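Local coordinates for salicylic acid-binding protein 2 (Nicotiana tabacum, PDB 1XKL), which hydrolyses methyl salicylate to salicylate and methanol, as part of the signalling that activates systemic acquired resistance in tobacco, at residues R53-Y58 against E184-A189; A90-P95 against Y191-R196; L132-L137 against M149-K154. All blocks are in the same frame, centred on the assembly; numbering follows the deposited sequence.

Interaction 1: residues R53-Y58 against E184-A189; sequences RTLYDY and EDLSKA
The carboxylate of Asp185 turns one face to residues 54 and 55. Thr54 lies over that face, with CB 3.3 Å from Asp185 OD2 and Thr54 CG2 3.4 Å from Asp185 OD1, so the threonine spans both oxygens. The amide of Leu55 comes to the same face: Leu55 N donates to Asp185 OD2 over 2.9 Å, nearly straight but rising 45° out of the carboxylate plane. A second flat group, the Tyr58 ring, has Leu55 CD1 at its edge and meets the ring of Phe182. Asp185 reaches its partners because CG stands anti to the backbone N (chi1 172°), carrying the carboxylate out from its helix. The same OD2 is hydrogen-bonded to the hydroxyl of Tyr191, so this buried oxygen is gripped twice, which probably eases the cost of its charge.

The carboxylate thus sits at the start of helix 55-67, an example of an acidic side chain supplied from a distant part of the chain to a helix N-terminus, where the helix dipole should favour it. That helix belongs to the alpha/beta hydrolase core, whereas helix 183-188 comes from the long excursion between strands 98-104 and 202-207, where this fold commonly inserts its cap. At the head of helix 55-67 the N-cap is local: Thr54 OG1, lodged between backbone N and carbonyl carbon, accepts from Asp57 N at 3.2 Å.

At the backbone of Asp185, away from its carboxylate, a water donates to Arg53 O at 3.0 Å and accepts from Asp185 N at 3.2 Å, joining the two backbones. The apolar part of the contact pairs Leu55 CD2 with Leu186 CD2 at 3.9 Å, the two side chains crossing at a slant, while Leu55 also packs on Asn86 and Leu89 of helix 83-93.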
loop_
_atom_site.group_PDB
_atom_site.type_symbol
_atom_site.label_atom_id
_atom_site.label_comp_id
_atom_site.label_asym_id
_atom_site.label_seq_id
_atom_site.Cartn_x
_atom_site.Cartn_y
_atom_site.Cartn_z
ATOM N N ARG A 53 1.578 4.257 28.999
ATOM C CA ARG A 53 0.410 3.762 29.705
ATOM C C ARG A 53 0.018 4.619 30.903
ATOM O O ARG A 53 -1.037 4.407 31.490
ATOM C CB ARG A 53 0.636 2.310 30.108
ATOM C CG ARG A 53 2.052 2.010 30.550
ATOM C CD ARG A 53 2.355 0.517 30.463
ATOM N NE ARG A 53 3.071 0.139 29.240
ATOM C CZ ARG A 53 2.575 0.209 28.008
ATOM N NH1 ARG A 53 1.344 0.652 27.800
ATOM N NH2 ARG A 53 3.309 -0.192 26.977
ATOM N N THR A 54 0.857 5.594 31.251
ATOM C CA THR A 54 0.575 6.500 32.370
ATOM C C THR A 54 0.905 7.944 31.992
ATOM O O THR A 54 1.710 8.196 31.085
ATOM C CB THR A 54 1.417 6.172 33.625
ATOM O OG1 THR A 54 2.792 6.505 33.383
ATOM C CG2 THR A 54 1.303 4.698 33.982
ATOM N N LEU A 55 0.302 8.894 32.703
ATOM C CA LEU A 55 0.568 10.299 32.426
ATOM C C LEU A 55 2.049 10.582 32.657
ATOM O O LEU A 55 2.645 11.427 31.982
ATOM C CB LEU A 55 -0.277 11.207 33.326
ATOM C CG LEU A 55 -0.091 12.712 33.072
ATOM C CD1 LEU A 55 -0.576 13.046 31.668
ATOM C CD2 LEU A 55 -0.862 13.511 34.103
ATOM N N TYR A 56 2.647 9.860 33.599
ATOM C CA TYR A 56 4.061 10.048 33.898
ATOM C C TYR A 56 4.964 9.738 32.697
ATOM O O TYR A 56 5.915 10.472 32.439
ATOM C CB TYR A 56 4.470 9.198 35.108
ATOM C CG TYR A 56 5.866 9.504 35.602
ATOM C CD1 TYR A 56 6.983 8.922 34.999
ATOM C CD2 TYR A 56 6.075 10.425 36.626
ATOM C CE1 TYR A 56 8.273 9.252 35.400
ATOM C CE2 TYR A 56 7.359 10.764 37.036
ATOM C CZ TYR A 56 8.454 10.175 36.418
ATOM O OH TYR A 56 9.730 10.517 36.805
ATOM N N ASP A 57 4.671 8.659 31.970
ATOM C CA ASP A 57 5.472 8.290 30.794
ATOM C C ASP A 57 5.340 9.372 29.720
ATOM O O ASP A 57 6.289 9.669 29.001
ATOM C CB ASP A 57 4.994 6.972 30.167
ATOM C CG ASP A 57 5.111 5.780 31.104
ATOM O OD1 ASP A 57 5.949 5.808 32.029
ATOM O OD2 ASP A 57 4.367 4.800 30.887
ATOM N N TYR A 58 4.139 9.927 29.603
ATOM C CA TYR A 58 3.840 10.964 28.623
ATOM C C TYR A 58 4.531 12.286 28.959
ATOM O O TYR A 58 4.939 13.027 28.062
ATOM C CB TYR A 58 2.320 11.148 28.552
ATOM C CG TYR A 58 1.821 12.240 27.635
ATOM C CD1 TYR A 58 2.313 12.378 26.332
ATOM C CD2 TYR A 58 0.816 13.114 28.059
ATOM C CE1 TYR A 58 1.809 13.362 25.476
ATOM C CE2 TYR A 58 0.307 14.093 27.219
ATOM C CZ TYR A 58 0.802 14.216 25.932
ATOM O OH TYR A 58 0.282 15.190 25.102
ATOM N N GLU A 184 -7.495 5.718 32.539
ATOM C CA GLU A 184 -7.187 4.533 33.334
ATOM C C GLU A 184 -6.150 4.812 34.415
ATOM O O GLU A 184 -6.411 4.615 35.600
ATOM C CB GLU A 184 -6.685 3.401 32.430
ATOM C CG GLU A 184 -6.378 2.118 33.186
ATOM C CD GLU A 184 -7.612 1.520 33.843
ATOM O OE1 GLU A 184 -7.457 0.723 34.794
ATOM O OE2 GLU A 184 -8.738 1.850 33.407
ATOM N N ASP A 185 -4.973 5.268 34.001
ATOM C CA ASP A 185 -3.898 5.578 34.936
ATOM C C ASP A 185 -4.320 6.629 35.960
ATOM O O ASP A 185 -4.081 6.474 37.157
ATOM C CB ASP A 185 -2.667 6.084 34.175
ATOM C CG ASP A 185 -1.583 6.609 35.098
ATOM O OD1 ASP A 185 -1.140 5.860 35.987
ATOM O OD2 ASP A 185 -1.171 7.777 34.932
ATOM N N LEU A 186 -4.960 7.689 35.485
ATOM C CA LEU A 186 -5.384 8.779 36.356
ATOM C C LEU A 186 -6.476 8.435 37.371
ATOM O O LEU A 186 -6.652 9.148 38.358
ATOM C CB LEU A 186 -5.822 9.979 35.510
ATOM C CG LEU A 186 -4.695 10.642 34.709
ATOM C CD1 LEU A 186 -5.255 11.743 33.830
ATOM C CD2 LEU A 186 -3.655 11.208 35.673
ATOM N N SER A 187 -7.201 7.346 37.137
ATOM C CA SER A 187 -8.268 6.949 38.046
ATOM C C SER A 187 -7.765 6.106 39.217
ATOM O O SER A 187 -8.451 5.970 40.231
ATOM C CB SER A 187 -9.351 6.172 37.290
ATOM O OG SER A 187 -8.857 4.930 36.817
ATOM N N LYS A 188 -6.565 5.549 39.086
ATOM C CA LYS A 188 -6.011 4.715 40.143
ATOM C C LYS A 188 -4.661 5.197 40.652
ATOM O O LYS A 188 -4.072 4.587 41.544
ATOM C CB LYS A 188 -5.897 3.269 39.657
ATOM C CG LYS A 188 -5.270 3.133 38.282
ATOM C CD LYS A 188 -5.135 1.673 37.851
ATOM C CE LYS A 188 -6.490 1.017 37.573
ATOM N NZ LYS A 188 -7.333 0.837 38.793
ATOM N N ALA A 189 -4.171 6.292 40.086
ATOM C CA ALA A 189 -2.892 6.850 40.506
ATOM C C ALA A 189 -3.076 8.266 41.052
ATOM O O ALA A 189 -3.500 9.166 40.328
ATOM C CB ALA A 189 -1.917 6.860 39.325
HETATM O O HOH W 1 -3.831 5.212 30.979
#

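Interaction 2: residues A90-P95 against Y191-R196; sequences AMEKYP and YFTDER
Two backbone amides grip Glu92 OE1: Thr193 N donates to it over 2.8 Å, and Phe197 N, just beyond the segment, is the other. The Thr193 amide approaches from 46° above the carboxylate plane, while Thr193 OG1 takes the syn lone pair of the companion oxygen, Glu92 OE2, also at 2.8 Å. With one residue holding both oxygens, the carboxylate has little freedom to rotate. Glu92 CG, anti to the backbone N (chi1 -177°), lies 3.3 Å from Tyr191 O, and a bend at chi2 then turns the carboxylate toward Thr193.

Helix 83-93 is the one that leaves the nucleophile elbow of the alpha/beta hydrolase fold, behind the catalytic Ser81, and the contact lies at its far end. There Arg196 runs past the last turn, crossing Glu92 almost perpendicularly. Arg196 NE makes a short but badly angled, weak bond to Glu92 O at 2.7 Å, and Arg196 NH2 reaches Lys93 O, near the guanidinium plane, in another weak bond of 3.2 Å. Pro95 covers one guanidinium face, its CG 4.0 Å above the plane and offset toward the rim.

Despite their opposite charges, Glu92 and Arg196 form no salt bridge: Glu92 OE2 stays 4.1 Å from Arg196 NE, with the two planes 72° apart.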
loop_
_atom_site.group_PDB
_atom_site.type_symbol
_atom_site.label_atom_id
_atom_site.label_comp_id
_atom_site.label_asym_id
_atom_site.label_seq_id
_atom_site.Cartn_x
_atom_site.Cartn_y
_atom_site.Cartn_z
ATOM N N ALA A 90 4.944 18.370 37.156
ATOM C CA ALA A 90 6.124 19.214 37.328
ATOM C C ALA A 90 6.008 20.030 38.609
ATOM O O ALA A 90 6.984 20.186 39.347
ATOM C CB ALA A 90 6.294 20.137 36.121
HETATM N N MSE A 91 4.812 20.554 38.862
HETATM C CA MSE A 91 4.536 21.345 40.062
HETATM C C MSE A 91 4.645 20.458 41.297
HETATM O O MSE A 91 5.047 20.914 42.366
HETATM C CB MSE A 91 3.122 21.935 39.983
HETATM C CG MSE A 91 2.919 22.882 38.811
HETATM SE SE MSE A 91 1.100 23.013 38.144
HETATM C CE MSE A 91 0.278 24.017 39.599
ATOM N N GLU A 92 4.283 19.188 41.153
ATOM C CA GLU A 92 4.347 18.270 42.287
ATOM C C GLU A 92 5.790 17.925 42.637
ATOM O O GLU A 92 6.152 17.871 43.813
ATOM C CB GLU A 92 3.571 16.986 41.985
ATOM C CG GLU A 92 3.511 15.980 43.138
ATOM C CD GLU A 92 2.793 16.522 44.369
ATOM O OE1 GLU A 92 1.894 17.368 44.206
ATOM O OE2 GLU A 92 3.118 16.090 45.494
ATOM N N LYS A 93 6.614 17.718 41.614
ATOM C CA LYS A 93 8.012 17.345 41.811
ATOM C C LYS A 93 9.003 18.490 42.005
ATOM O O LYS A 93 9.985 18.342 42.728
ATOM C CB LYS A 93 8.482 16.488 40.631
ATOM C CG LYS A 93 8.010 15.053 40.663
ATOM C CD LYS A 93 8.811 14.251 41.678
ATOM C CE LYS A 93 8.351 12.803 41.719
ATOM N NZ LYS A 93 8.585 12.099 40.424
ATOM N N TYR A 94 8.758 19.622 41.355
ATOM C CA TYR A 94 9.660 20.767 41.447
ATOM C C TYR A 94 8.863 22.044 41.718
ATOM O O TYR A 94 8.935 23.009 40.952
ATOM C CB TYR A 94 10.427 20.914 40.129
ATOM C CG TYR A 94 11.098 19.644 39.666
ATOM C CD1 TYR A 94 12.350 19.281 40.157
ATOM C CD2 TYR A 94 10.466 18.787 38.764
ATOM C CE1 TYR A 94 12.961 18.098 39.770
ATOM C CE2 TYR A 94 11.069 17.594 38.367
ATOM C CZ TYR A 94 12.321 17.257 38.880
ATOM O OH TYR A 94 12.923 16.067 38.538
ATOM N N PRO A 95 8.106 22.076 42.826
ATOM C CA PRO A 95 7.310 23.263 43.146
ATOM C C PRO A 95 8.105 24.549 43.336
ATOM O O PRO A 95 7.652 25.626 42.945
ATOM C CB PRO A 95 6.569 22.851 44.417
ATOM C CG PRO A 95 7.531 21.903 45.067
ATOM C CD PRO A 95 8.000 21.068 43.897
ATOM N N TYR A 191 -1.566 11.585 42.059
ATOM C CA TYR A 191 -0.345 12.322 41.760
ATOM C C TYR A 191 -0.055 13.610 42.526
ATOM O O TYR A 191 1.026 13.786 43.092
ATOM C CB TYR A 191 -0.324 12.659 40.270
ATOM C CG TYR A 191 -0.037 11.505 39.339
ATOM C CD1 TYR A 191 1.218 10.900 39.314
ATOM C CD2 TYR A 191 -0.993 11.072 38.422
ATOM C CE1 TYR A 191 1.519 9.899 38.386
ATOM C CE2 TYR A 191 -0.703 10.074 37.492
ATOM C CZ TYR A 191 0.554 9.496 37.475
ATOM O OH TYR A 191 0.846 8.548 36.521
ATOM N N PHE A 192 -1.026 14.508 42.522
ATOM C CA PHE A 192 -0.882 15.824 43.126
ATOM C C PHE A 192 -1.311 15.955 44.578
ATOM O O PHE A 192 -2.297 15.358 44.998
ATOM C CB PHE A 192 -1.669 16.806 42.268
ATOM C CG PHE A 192 -1.756 16.392 40.830
ATOM C CD1 PHE A 192 -0.612 16.379 40.033
ATOM C CD2 PHE A 192 -2.968 16.007 40.274
ATOM C CE1 PHE A 192 -0.672 15.977 38.704
ATOM C CE2 PHE A 192 -3.043 15.601 38.943
ATOM C CZ PHE A 192 -1.891 15.593 38.152
ATOM N N THR A 193 -0.563 16.755 45.333
ATOM C CA THR A 193 -0.865 16.995 46.738
ATOM C C THR A 193 -0.873 18.502 46.985
ATOM O O THR A 193 -0.252 19.264 46.247
ATOM C CB THR A 193 0.178 16.342 47.662
ATOM O OG1 THR A 193 1.432 17.014 47.516
ATOM C CG2 THR A 193 0.353 14.867 47.309
ATOM N N ASP A 194 -1.584 18.921 48.024
ATOM C CA ASP A 194 -1.695 20.333 48.373
ATOM C C ASP A 194 -0.348 20.899 48.813
ATOM O O ASP A 194 0.001 22.037 48.497
ATOM C CB ASP A 194 -2.704 20.491 49.508
ATOM C CG ASP A 194 -3.048 21.937 49.794
ATOM O OD1 ASP A 194 -3.478 22.216 50.932
ATOM O OD2 ASP A 194 -2.905 22.786 48.892
ATOM N N GLU A 195 0.403 20.090 49.544
ATOM C CA GLU A 195 1.696 20.497 50.058
ATOM C C GLU A 195 2.681 20.915 48.971
ATOM O O GLU A 195 3.417 21.889 49.129
ATOM C CB GLU A 195 2.299 19.358 50.876
ATOM C CG GLU A 195 3.400 19.792 51.812
ATOM C CD GLU A 195 2.909 20.784 52.849
ATOM O OE1 GLU A 195 1.857 20.516 53.479
ATOM O OE2 GLU A 195 3.575 21.829 53.036
ATOM N N ARG A 196 2.696 20.183 47.863
ATOM C CA ARG A 196 3.628 20.484 46.784
ATOM C C ARG A 196 2.913 21.118 45.593
ATOM O O ARG A 196 3.004 22.330 45.384
ATOM C CB ARG A 196 4.363 19.197 46.394
ATOM C CG ARG A 196 5.051 18.545 47.596
ATOM C CD ARG A 196 5.731 17.219 47.261
ATOM N NE ARG A 196 6.860 17.383 46.353
ATOM C CZ ARG A 196 7.976 18.050 46.636
ATOM N NH1 ARG A 196 8.130 18.631 47.815
ATOM N NH2 ARG A 196 8.946 18.130 45.735
#

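Interaction 3: residues L132-L137 against M149-K154; sequences LDTQFL and MFFGPK. With STH (2-amino-4H-1,3-benzoxathiin-4-ol), chain E.
Three hydrogen bonds join the segments. Gln135 N to Phe150 O and Phe150 N to Gln135 O, both 2.9 Å, form one antiparallel hydrogen-bonded pair; the first is almost straight. Lys154 N donates to Asp133 OD1 over 2.8 Å, arriving on the syn side, 26° out of the carboxylate plane, and Asp133 OD2 takes the next amide, that of Phe155. This carboxylate, swung between backbone N and carbonyl carbon (chi1 59°), receives the first turn of helix 153-160 just beyond the N-cap Gly152, whose CA lies 3.2 Å from Asp133 OD2.

Strands 135-138 and 147-150 make a beta hairpin, with Phe136 and the selenomethionine Met149 on one face and Gln135 and Phe150 on the other.

Among the apolar contacts, Phe136 and Met149 lie alongside each other, Phe136 CE1 meeting Met149 CG at 3.6 Å. The selenium makes an oblique Met-aromatic contact, 62° off the ring normal.

On the other face a mixed contact sets Gln135 NE2 at the edge of the Phe150 ring.

Met149 and Phe151 line the STH pocket: Phe151 CZ approaches STH C2 at 3.6 Å, and Met149, with CE 3.8 Å from STH O8, also packs on salicylate-binding Ala13.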
loop_
_atom_site.group_PDB
_atom_site.type_symbol
_atom_site.label_atom_id
_atom_site.label_comp_id
_atom_site.label_asym_id
_atom_site.label_seq_id
_atom_site.Cartn_x
_atom_site.Cartn_y
_atom_site.Cartn_z
ATOM N N LEU A 132 -17.066 14.525 17.151
ATOM C CA LEU A 132 -17.108 14.417 15.700
ATOM C C LEU A 132 -16.352 13.203 15.171
ATOM O O LEU A 132 -16.661 12.068 15.524
ATOM C CB LEU A 132 -16.559 15.698 15.058
ATOM C CG LEU A 132 -17.349 16.987 15.302
ATOM C CD1 LEU A 132 -16.742 18.126 14.501
ATOM C CD2 LEU A 132 -18.798 16.787 14.909
ATOM N N ASP A 133 -15.354 13.441 14.330
ATOM C CA ASP A 133 -14.598 12.342 13.751
ATOM C C ASP A 133 -13.374 11.921 14.552
ATOM O O ASP A 133 -12.458 11.311 14.005
ATOM C CB ASP A 133 -14.171 12.706 12.332
ATOM C CG ASP A 133 -13.319 13.951 12.290
ATOM O OD1 ASP A 133 -12.827 14.290 11.197
ATOM O OD2 ASP A 133 -13.142 14.589 13.351
ATOM N N THR A 134 -13.349 12.241 15.840
ATOM C CA THR A 134 -12.221 11.867 16.685
ATOM C C THR A 134 -12.214 10.352 16.906
ATOM O O THR A 134 -13.267 9.751 17.113
ATOM C CB THR A 134 -12.294 12.573 18.044
ATOM O OG1 THR A 134 -12.182 13.988 17.852
ATOM C CG2 THR A 134 -11.175 12.093 18.950
ATOM N N GLN A 135 -11.032 9.743 16.868
ATOM C CA GLN A 135 -10.904 8.301 17.044
ATOM C C GLN A 135 -10.452 7.845 18.422
ATOM O O GLN A 135 -9.418 8.276 18.926
ATOM C CB GLN A 135 -9.925 7.713 16.031
ATOM C CG GLN A 135 -10.372 7.735 14.588
ATOM C CD GLN A 135 -9.500 6.839 13.726
ATOM O OE1 GLN A 135 -9.479 5.613 13.903
ATOM N NE2 GLN A 135 -8.764 7.444 12.796
ATOM N N PHE A 136 -11.226 6.946 19.015
ATOM C CA PHE A 136 -10.903 6.387 20.319
ATOM C C PHE A 136 -10.669 4.887 20.131
ATOM O O PHE A 136 -11.617 4.118 19.976
ATOM C CB PHE A 136 -12.061 6.639 21.289
ATOM C CG PHE A 136 -12.125 8.051 21.800
ATOM C CD1 PHE A 136 -11.271 8.470 22.814
ATOM C CD2 PHE A 136 -13.017 8.969 21.252
ATOM C CE1 PHE A 136 -11.296 9.786 23.273
ATOM C CE2 PHE A 136 -13.050 10.290 21.704
ATOM C CZ PHE A 136 -12.187 10.697 22.718
ATOM N N LEU A 137 -9.405 4.478 20.131
ATOM C CA LEU A 137 -9.060 3.069 19.944
ATOM C C LEU A 137 -8.379 2.477 21.173
ATOM O O LEU A 137 -7.598 3.145 21.848
ATOM C CB LEU A 137 -8.143 2.910 18.727
ATOM C CG LEU A 137 -8.660 3.475 17.397
ATOM C CD1 LEU A 137 -7.528 3.508 16.387
ATOM C CD2 LEU A 137 -9.827 2.637 16.887
HETATM N N MSE A 149 -6.492 8.523 21.858
HETATM C CA MSE A 149 -7.371 9.556 21.320
HETATM C C MSE A 149 -6.676 10.229 20.140
HETATM O O MSE A 149 -5.530 10.656 20.256
HETATM C CB MSE A 149 -7.684 10.592 22.409
HETATM C CG MSE A 149 -8.575 11.735 21.957
HETATM SE SE MSE A 149 -8.970 12.985 23.409
HETATM C CE MSE A 149 -7.162 13.594 23.744
ATOM N N PHE A 150 -7.364 10.312 19.007
ATOM C CA PHE A 150 -6.782 10.924 17.815
ATOM C C PHE A 150 -7.772 11.858 17.148
ATOM O O PHE A 150 -8.742 11.414 16.530
ATOM C CB PHE A 150 -6.335 9.832 16.833
ATOM C CG PHE A 150 -5.626 10.354 15.606
ATOM C CD1 PHE A 150 -4.714 11.397 15.698
ATOM C CD2 PHE A 150 -5.848 9.770 14.361
ATOM C CE1 PHE A 150 -4.029 11.855 14.569
ATOM C CE2 PHE A 150 -5.167 10.220 13.224
ATOM C CZ PHE A 150 -4.259 11.263 13.333
ATOM N N PHE A 151 -7.534 13.160 17.286
ATOM C CA PHE A 151 -8.417 14.160 16.693
ATOM C C PHE A 151 -8.543 13.961 15.185
ATOM O O PHE A 151 -7.566 13.649 14.507
ATOM C CB PHE A 151 -7.893 15.578 16.970
ATOM C CG PHE A 151 -7.808 15.928 18.429
ATOM C CD1 PHE A 151 -8.660 15.324 19.353
ATOM C CD2 PHE A 151 -6.905 16.886 18.876
ATOM C CE1 PHE A 151 -8.613 15.672 20.701
ATOM C CE2 PHE A 151 -6.849 17.242 20.223
ATOM C CZ PHE A 151 -7.707 16.631 21.140
ATOM N N GLY A 152 -9.757 14.133 14.675
ATOM C CA GLY A 152 -9.991 13.994 13.254
ATOM C C GLY A 152 -10.018 15.381 12.639
ATOM O O GLY A 152 -10.072 16.373 13.371
ATOM N N PRO A 153 -9.982 15.493 11.303
ATOM C CA PRO A 153 -10.003 16.789 10.615
ATOM C C PRO A 153 -11.228 17.665 10.906
ATOM O O PRO A 153 -11.105 18.884 11.045
ATOM C CB PRO A 153 -9.892 16.398 9.140
ATOM C CG PRO A 153 -10.482 15.010 9.103
ATOM C CD PRO A 153 -9.892 14.388 10.333
ATOM N N LYS A 154 -12.401 17.042 10.984
ATOM C CA LYS A 154 -13.643 17.761 11.272
ATOM C C LYS A 154 -13.564 18.347 12.680
ATOM O O LYS A 154 -13.858 19.526 12.897
ATOM C CB LYS A 154 -14.846 16.808 11.190
ATOM C CG LYS A 154 -14.981 16.034 9.878
ATOM C CD LYS A 154 -15.209 16.977 8.709
ATOM C CE LYS A 154 -15.350 16.216 7.390
ATOM N NZ LYS A 154 -16.554 15.315 7.357
HETATM C C8 STH E . -7.119 17.623 25.148
HETATM O O8 STH E . -6.952 16.626 26.059
HETATM C C1 STH E . -8.470 18.020 24.657
HETATM C C2 STH E . -8.595 19.110 23.657
HETATM C C3 STH E . -9.887 19.485 23.189
HETATM C C4 STH E . -11.052 18.801 23.657
HETATM C C5 STH E . -10.941 17.746 24.614
HETATM C C6 STH E . -9.675 17.353 25.095
HETATM C C7 STH E . -6.238 19.685 23.885
HETATM O O2 STH E . -7.461 19.814 23.178
HETATM N N7 STH E . -5.205 19.921 22.989
HETATM S S7 STH E . -5.984 18.306 24.684
#

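Overall arrangement
Interactions 1 and 2 adjoin, Asp185 of the first and Tyr191 of the second joining them. Together they fasten one continuous run, from helix 183-188 into the loop before strand 202-207, to the starting end of one core helix and the finishing end of another. Interaction 1 is the more buried, whereas interaction 2 is partly exposed and away from the annotated sites. Interaction 3, about 32 Å from interaction 2 between centres, is a short-range hairpin at the ligand pocket; it is partly buried, with several exposed residues, while Met149 and Phe151 are buried against the pocket. Acidic side chains meet helix beginnings in interactions 1 and 3 but a loop in interaction 2.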